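Local coordinates for protein alginate lyase, family PL7 (Zobellia galactanivorans, PDB 4BE3) that cleaves alginate as an exolytic lyase of polysaccharide lyase family 7, probably at both mannuronate and guluronate residues, at residues 35-40 with 295-300; 89-94 with 103-108; 122-127 with 273-278. One frame throughout, in Å; residues are numbered along the deposited sequence.

Interaction 1 of 3, residues 35-40 with 295-300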
# COMPACT_ATOMS: atom_id res chain seq x y z
N PHE A 35 17.59 22.78 9.40
CA PHE A 35 16.96 21.46 9.66
C PHE A 35 16.84 20.71 8.38
O PHE A 35 17.16 19.54 8.32
CB PHE A 35 15.58 21.61 10.28
CG PHE A 35 15.65 22.27 11.67
CD1 PHE A 35 16.07 21.56 12.77
CD2 PHE A 35 15.30 23.61 11.81
CE1 PHE A 35 16.15 22.21 14.04
CE2 PHE A 35 15.39 24.26 13.06
CZ PHE A 35 15.81 23.56 14.15
N PHE A 36 16.24 21.34 7.34
CA PHE A 36 15.77 20.50 6.20
C PHE A 36 15.92 21.36 4.98
O PHE A 36 15.15 22.36 4.84
CB PHE A 36 14.31 20.11 6.35
CG PHE A 36 13.74 19.32 5.14
CD1 PHE A 36 14.32 18.10 4.66
CD2 PHE A 36 12.61 19.86 4.47
CE1 PHE A 36 13.72 17.42 3.57
CE2 PHE A 36 12.02 19.17 3.40
CZ PHE A 36 12.60 18.03 2.93
N TYR A 37 16.96 21.13 4.21
CA TYR A 37 17.33 22.15 3.17
C TYR A 37 18.24 21.48 2.18
O TYR A 37 18.61 20.35 2.33
CB TYR A 37 18.04 23.39 3.69
CG TYR A 37 19.25 23.08 4.58
CD1 TYR A 37 19.05 22.89 5.97
CD2 TYR A 37 20.53 22.99 4.05
CE1 TYR A 37 20.17 22.63 6.80
CE2 TYR A 37 21.64 22.76 4.88
CZ TYR A 37 21.44 22.58 6.23
OH TYR A 37 22.58 22.31 7.03
N VAL A 38 18.57 22.18 1.12
CA VAL A 38 19.39 21.58 0.03
C VAL A 38 20.78 22.16 0.16
O VAL A 38 20.93 23.37 0.46
CB VAL A 38 18.86 21.95 -1.40
CG1 VAL A 38 19.88 21.46 -2.43
CG2 VAL A 38 17.48 21.23 -1.58
N GLU A 39 21.83 21.38 -0.09
CA GLU A 39 23.21 21.89 -0.10
C GLU A 39 23.79 21.41 -1.38
O GLU A 39 23.55 20.28 -1.81
CB GLU A 39 24.11 21.36 1.10
CG GLU A 39 25.34 22.25 1.12
CD GLU A 39 25.96 22.42 2.47
OE1 GLU A 39 25.27 22.54 3.56
OE2 GLU A 39 27.21 22.45 2.41
N HIS A 40 24.53 22.33 -2.04
CA HIS A 40 25.16 22.04 -3.33
C HIS A 40 26.65 21.77 -3.12
O HIS A 40 27.31 22.51 -2.40
CB HIS A 40 24.95 23.26 -4.37
CG HIS A 40 25.51 22.90 -5.75
ND1 HIS A 40 24.92 21.93 -6.57
CD2 HIS A 40 26.71 23.29 -6.40
CE1 HIS A 40 25.66 21.75 -7.68
NE2 HIS A 40 26.76 22.58 -7.59
N TYR A 295 25.11 17.57 17.47
CA TYR A 295 24.05 17.35 16.48
C TYR A 295 24.43 16.28 15.50
O TYR A 295 25.61 15.78 15.48
CB TYR A 295 23.84 18.67 15.66
CG TYR A 295 25.02 19.07 14.82
CD1 TYR A 295 26.07 19.80 15.35
CD2 TYR A 295 25.07 18.73 13.45
CE1 TYR A 295 27.16 20.21 14.58
CE2 TYR A 295 26.20 19.12 12.66
CZ TYR A 295 27.20 19.86 13.24
OH TYR A 295 28.27 20.28 12.45
N ALA A 296 23.42 15.86 14.68
CA ALA A 296 23.74 14.93 13.66
C ALA A 296 23.29 15.55 12.34
O ALA A 296 22.38 16.37 12.33
CB ALA A 296 22.87 13.65 13.91
N GLU A 297 23.92 15.15 11.26
CA GLU A 297 23.60 15.73 10.00
C GLU A 297 23.84 14.72 8.88
O GLU A 297 24.91 14.07 8.83
CB GLU A 297 24.58 16.94 9.78
CG GLU A 297 24.27 17.62 8.37
CD GLU A 297 25.12 18.86 8.16
OE1 GLU A 297 25.51 19.49 9.21
OE2 GLU A 297 25.44 19.26 6.99
N VAL A 298 22.86 14.50 8.02
CA VAL A 298 22.95 13.35 7.09
C VAL A 298 22.44 13.97 5.72
O VAL A 298 21.42 14.71 5.75
CB VAL A 298 21.93 12.29 7.48
CG1 VAL A 298 22.04 11.07 6.51
CG2 VAL A 298 22.23 11.72 8.96
N TRP A 299 23.15 13.65 4.64
CA TRP A 299 22.79 14.20 3.33
C TRP A 299 22.35 13.12 2.44
O TRP A 299 22.97 12.06 2.40
CB TRP A 299 24.02 14.81 2.73
CG TRP A 299 24.52 16.05 3.37
CD1 TRP A 299 24.23 16.63 4.66
CD2 TRP A 299 25.47 16.93 2.78
NE1 TRP A 299 24.96 17.78 4.82
CE2 TRP A 299 25.73 17.99 3.73
CE3 TRP A 299 26.17 16.91 1.54
CZ2 TRP A 299 26.64 19.06 3.45
CZ3 TRP A 299 27.08 17.99 1.27
CH2 TRP A 299 27.33 18.99 2.22
N PHE A 300 21.26 13.30 1.70
CA PHE A 300 20.81 12.23 0.85
C PHE A 300 20.83 12.71 -0.55
O PHE A 300 20.40 13.89 -0.82
CB PHE A 300 19.33 11.87 1.16
CG PHE A 300 19.17 11.08 2.44
CD1 PHE A 300 19.26 11.74 3.66
CD2 PHE A 300 18.94 9.69 2.32
CE1 PHE A 300 19.07 11.01 4.83
CE2 PHE A 300 18.79 8.95 3.55
CZ PHE A 300 18.94 9.64 4.74
O HOH W 1 24.82 21.85 6.10

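Interaction 2 of 3, residues 89-94 with 103-108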
# COMPACT_ATOMS: atom_id res chain seq x y z
N GLN A 89 27.34 13.28 7.60
CA GLN A 89 28.31 14.40 7.65
C GLN A 89 28.66 14.63 9.11
O GLN A 89 29.70 15.22 9.34
CB GLN A 89 27.74 15.71 7.09
CG GLN A 89 27.48 15.52 5.56
CD GLN A 89 28.78 15.45 4.74
OE1 GLN A 89 29.62 14.68 5.02
NE2 GLN A 89 28.90 16.25 3.67
N HIS A 90 27.82 14.26 10.08
CA HIS A 90 28.17 14.62 11.42
C HIS A 90 27.36 13.79 12.40
O HIS A 90 26.21 13.54 12.10
CB HIS A 90 27.83 16.12 11.68
CG HIS A 90 28.55 16.64 12.90
ND1 HIS A 90 28.05 16.55 14.18
CD2 HIS A 90 29.82 17.20 12.98
CE1 HIS A 90 28.97 17.16 15.04
NE2 HIS A 90 30.04 17.54 14.30
N VAL A 91 27.98 13.27 13.52
CA VAL A 91 27.23 12.71 14.64
C VAL A 91 27.68 13.43 15.91
O VAL A 91 28.65 14.19 15.87
CB VAL A 91 27.53 11.20 14.84
CG1 VAL A 91 26.90 10.36 13.66
CG2 VAL A 91 29.07 10.98 14.92
N SER A 92 26.99 13.20 17.02
CA SER A 92 27.39 13.99 18.22
C SER A 92 28.83 13.73 18.56
O SER A 92 29.29 12.57 18.58
CB SER A 92 26.56 13.56 19.40
OG SER A 92 26.97 14.33 20.50
N THR A 93 29.57 14.80 18.91
CA THR A 93 30.97 14.62 19.39
C THR A 93 31.00 14.46 20.88
O THR A 93 32.09 14.45 21.39
CB THR A 93 31.79 15.92 19.06
OG1 THR A 93 31.09 17.05 19.55
CG2 THR A 93 31.85 16.05 17.51
N SER A 94 29.87 14.45 21.59
CA SER A 94 29.91 14.11 23.03
C SER A 94 28.87 13.02 23.32
O SER A 94 27.98 12.75 22.49
CB SER A 94 29.54 15.36 23.84
OG SER A 94 28.28 15.91 23.45
N TYR A 103 26.74 8.61 19.88
CA TYR A 103 27.47 9.00 18.69
C TYR A 103 26.84 8.37 17.44
O TYR A 103 27.55 8.20 16.45
CB TYR A 103 28.95 8.51 18.73
CG TYR A 103 29.60 8.70 20.12
CD1 TYR A 103 29.71 9.95 20.72
CD2 TYR A 103 30.09 7.54 20.75
CE1 TYR A 103 30.34 10.01 22.01
CE2 TYR A 103 30.76 7.63 21.97
CZ TYR A 103 30.79 8.82 22.58
OH TYR A 103 31.46 8.81 23.84
N SER A 104 25.53 8.17 17.50
CA SER A 104 24.95 7.51 16.29
C SER A 104 23.71 8.30 15.78
O SER A 104 23.11 9.15 16.47
CB SER A 104 24.45 6.09 16.67
OG SER A 104 23.32 5.94 17.54
N VAL A 105 23.30 7.90 14.62
CA VAL A 105 22.11 8.58 13.96
C VAL A 105 21.42 7.50 13.15
O VAL A 105 22.09 6.63 12.53
CB VAL A 105 22.56 9.77 13.08
CG1 VAL A 105 23.55 9.39 11.97
CG2 VAL A 105 21.33 10.43 12.39
N VAL A 106 20.07 7.46 13.19
CA VAL A 106 19.36 6.43 12.34
C VAL A 106 18.98 7.19 11.06
O VAL A 106 18.42 8.30 11.08
CB VAL A 106 18.10 6.05 13.19
CG1 VAL A 106 17.07 5.26 12.30
CG2 VAL A 106 18.64 5.00 14.26
N VAL A 107 19.25 6.50 9.95
CA VAL A 107 19.20 7.06 8.61
C VAL A 107 18.09 6.39 7.74
O VAL A 107 17.85 6.86 6.62
CB VAL A 107 20.52 6.95 7.85
CG1 VAL A 107 21.54 7.78 8.64
CG2 VAL A 107 21.00 5.49 7.72
N GLY A 108 17.44 5.38 8.28
CA GLY A 108 16.21 4.77 7.64
C GLY A 108 15.54 3.81 8.56
O GLY A 108 16.24 3.22 9.46
O HOH W 2 24.52 11.52 17.20

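Interaction 3 of 3, residues 122-127 with 273-278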
# COMPACT_ATOMS: atom_id res chain seq x y z
N LYS A 122 15.86 -0.32 12.13
CA LYS A 122 16.37 1.04 12.20
C LYS A 122 17.85 0.84 11.67
O LYS A 122 18.55 -0.11 12.14
CB LYS A 122 16.50 1.57 13.64
CG LYS A 122 15.09 1.95 14.13
CD LYS A 122 15.21 2.72 15.52
CE LYS A 122 15.72 1.76 16.63
NZ LYS A 122 14.96 0.51 16.97
N ILE A 123 18.23 1.62 10.70
CA ILE A 123 19.65 1.54 10.16
C ILE A 123 20.36 2.72 10.83
O ILE A 123 19.98 3.90 10.73
CB ILE A 123 19.65 1.71 8.64
CG1 ILE A 123 18.81 0.54 8.02
CG2 ILE A 123 21.05 1.78 8.10
CD1 ILE A 123 18.63 0.82 6.44
N PHE A 124 21.54 2.36 11.43
CA PHE A 124 22.34 3.38 12.17
C PHE A 124 23.67 3.61 11.47
O PHE A 124 24.25 2.67 10.89
CB PHE A 124 22.74 2.72 13.52
CG PHE A 124 21.64 2.60 14.53
CD1 PHE A 124 20.60 1.61 14.43
CD2 PHE A 124 21.71 3.46 15.69
CE1 PHE A 124 19.62 1.48 15.42
CE2 PHE A 124 20.75 3.24 16.70
CZ PHE A 124 19.72 2.34 16.57
N TYR A 125 24.21 4.81 11.73
CA TYR A 125 25.64 5.08 11.42
C TYR A 125 26.12 5.58 12.82
O TYR A 125 25.51 6.47 13.42
CB TYR A 125 25.76 6.19 10.35
CG TYR A 125 27.22 6.65 10.26
CD1 TYR A 125 27.76 7.61 11.13
CD2 TYR A 125 28.05 6.05 9.31
CE1 TYR A 125 29.09 7.98 10.99
CE2 TYR A 125 29.39 6.45 9.11
CZ TYR A 125 29.87 7.38 10.02
OH TYR A 125 31.24 7.71 9.92
N LYS A 126 27.23 4.97 13.32
CA LYS A 126 27.77 5.38 14.63
C LYS A 126 29.31 5.60 14.47
O LYS A 126 30.01 4.76 13.84
CB LYS A 126 27.50 4.23 15.55
CG LYS A 126 28.16 4.52 17.00
CD LYS A 126 27.69 3.36 17.90
CE LYS A 126 28.52 3.46 19.24
NZ LYS A 126 28.08 2.33 20.17
N LYS A 127 29.81 6.71 15.04
CA LYS A 127 31.27 6.93 14.88
C LYS A 127 31.73 7.55 16.20
O LYS A 127 31.26 8.57 16.62
CB LYS A 127 31.58 7.85 13.67
CG LYS A 127 33.14 7.93 13.45
CD LYS A 127 33.52 9.01 12.46
CE LYS A 127 33.42 10.39 13.06
NZ LYS A 127 34.34 10.59 14.30
N LEU A 273 21.20 2.66 30.49
CA LEU A 273 22.57 2.47 29.94
C LEU A 273 22.68 2.10 28.48
O LEU A 273 23.74 2.08 27.96
CB LEU A 273 23.43 1.43 30.77
CG LEU A 273 24.93 1.70 30.60
CD1 LEU A 273 25.33 2.98 31.29
CD2 LEU A 273 25.82 0.59 31.21
N VAL A 274 21.59 1.75 27.76
CA VAL A 274 21.67 1.42 26.35
C VAL A 274 21.32 2.60 25.45
O VAL A 274 21.96 2.83 24.40
CB VAL A 274 20.72 0.28 25.99
CG1 VAL A 274 20.69 -0.07 24.45
CG2 VAL A 274 21.16 -0.95 26.80
N TRP A 275 20.36 3.43 25.93
CA TRP A 275 19.83 4.53 25.05
C TRP A 275 19.97 5.95 25.61
O TRP A 275 19.73 6.86 24.84
CB TRP A 275 18.27 4.30 24.87
CG TRP A 275 18.00 3.00 24.18
CD1 TRP A 275 17.60 1.79 24.73
CD2 TRP A 275 18.09 2.75 22.72
NE1 TRP A 275 17.43 0.84 23.72
CE2 TRP A 275 17.75 1.36 22.53
CE3 TRP A 275 18.48 3.53 21.63
CZ2 TRP A 275 17.75 0.77 21.23
CZ3 TRP A 275 18.44 2.96 20.31
CH2 TRP A 275 18.08 1.63 20.12
N SER A 276 20.29 6.14 26.92
CA SER A 276 20.41 7.52 27.46
C SER A 276 21.89 7.85 27.47
O SER A 276 22.63 7.27 28.21
CB SER A 276 19.81 7.62 28.92
OG SER A 276 18.38 7.33 28.70
N THR A 277 22.28 8.77 26.56
CA THR A 277 23.68 8.89 26.22
C THR A 277 24.46 10.00 26.96
O THR A 277 25.66 10.07 26.83
CB THR A 277 23.79 9.16 24.72
OG1 THR A 277 22.87 10.24 24.36
CG2 THR A 277 23.23 7.94 23.96
N GLY A 278 23.74 10.87 27.68
CA GLY A 278 24.45 11.84 28.57
C GLY A 278 25.38 12.77 27.78
O GLY A 278 26.43 13.11 28.28

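Interaction 1 of 3, residues 35-40 with 295-300
The indole of W299 carries the side chain of E39 over one face of its benzo ring, with E39 CB 4.1 Å above the ring plane and offset toward the rim, while at its edge E297 OE2 lies in the ring plane beside NE1. The carboxylate of E39 is turned 53° against the indole, and its closest approach is E39 OE2 to W299 CH2 at 3.5 Å. At the phenol edge of Y37, E39 OE1 and a water molecule both lie in the ring plane. These side chains belong to strands that are not neighbours. In the seven-stranded antiparallel sheet of the PL7 β-jelly roll, strand 44-52 runs between 36-41 and 295-306, and the CA atoms of E39 and W299 are 8.4 Å apart. V48 of that middle strand touches Y37, E39 and W299, and the ring of W46 also meets the W299 indole. Polar atoms bridge the same gap through the water. Y37 OH donates to the water O at 2.5 Å, and the water donates in turn to E39 OE1 at 2.7 Å and to E297 OE2 at 2.8 Å. E297 is fully extended, and its OE2 also accepts W299 NE1 at 2.7 Å through the anti lone pair, with an N-H...O angle of 160°. Two donors thus grip one carboxylate oxygen, and the indole N-H probably helps to fix the rotation of the ring. Y37 CG sits between backbone N and carbonyl carbon (chi1 51°), a turn that brings the hydroxyl over the middle strand to the water. The carboxylates stay apart, E39 OE1 lying 4.7 Å from E297 OE2, and the shared water probably eases the repulsion between them.

Interaction 2 of 3, residues 89-94 with 103-108
S92 and Y103 bring the two backbones to a CA-CA distance of 5.0 Å, where 91-94 and 103-105 run roughly antiparallel, 149° apart in direction. No direct backbone bond joins them; instead a water accepts from S92 N and donates to S104 O. V91 straddles the Y103 carbonyl, its CB 3.4 Å from Y103 O and both methyls close to that oxygen. With V91 CG1 anti to the carbonyl carbon (chi1 -70°), this methyl reaches V105 CG1 at 3.9 Å. V105 packs on V88, A296 and V298 of the facing sheet, and the contact closes the loop by which strand 80-90 passes over to strand 104-112 in the jelly roll. The Y103 ring lies along the loop backbone: S92 O is near its plane at the edge, 3.4 Å from Y103 CD1, and S94 C is 3.6 Å from Y103 CE1. S92 OG donates to S94 O at 2.7 Å and is also bonded to N53 ND2, which probably steadies this part of the loop. Replacing Y103 with an alanine would probably open a gap beside the S92 and S94 backbone and lose the weak hydrogen bond from its hydroxyl to G95 O. Carbonyl oxygens against valine methyls and an aromatic C-H edge imply shape-fitting contact with at most weak electrostatic help, the one polar link across being water-mediated.

Interaction 3 of 3, residues 122-127 with 273-278
W275 reaches from the 273-278 loop to F124 and K122 on strand 121-126, and its indole supplies everything that this loop offers the strand. From CB the chain turns to place CG anti to the carbonyl carbon (chi1 -63°), which sets the ring on the side of the backbone N. The five-membered ring comes first, with V274 CG1 over one of its faces, 3.5 Å from W275 NE1. Farther out, the benzo ring ends in CZ3 and CH2. W275 CZ3 meets F124 CZ at 4.0 Å, and W275 CH2 stands equally far, 4.0 Å, from that same F124 CZ. Each ring presents its rim near the plane of the other, so the aromatics meet edge to edge without stacking, and the two side chains cross at about a right angle. CH2 has a second neighbour in K122 CE, a methylene-to-indole contact of 4.2 Å, made obliquely to the ring. Beyond CE, K122 NZ forms salt bridges to D153 and E119. F124 stacks on F137 of strand 133-141, the next strand of the sheet, while W275 also touches N139, M163 and Q263. N272 OD1 accepts the backbone N-H groups of V274 and W275, which braces the turn locally, and W275 O accepts from N265 ND2. The contact therefore joins a long irregular connection to the sheet of the jelly roll that contains strand 121-126. Only carbon atoms meet across it, over a small area, which implies apolar packing at the indole tip, with the lysine lending its methylene there and probably spending its charge on the two acids.

Interactions 1 and 2 meet in the seven-stranded sheet: E297 O and Q89 N, 2.8 Å apart, join strands 295-306 and 80-90, and the two contact centres are 12 Å apart. Interaction 2 then hands over to interaction 3 in the opposing sheet, where V107 N and I123 O, also 2.8 Å apart, pair strands 104-112 and 121-126; these centres are 8 Å apart. Interactions 1 and 3 do not touch, their nearest atoms being about 7 Å apart. The bound meso-tartrate, whose pocket includes H111, Y255 and K257, lies about 8 Å from the K122 side chain and about 13 Å from that of V105.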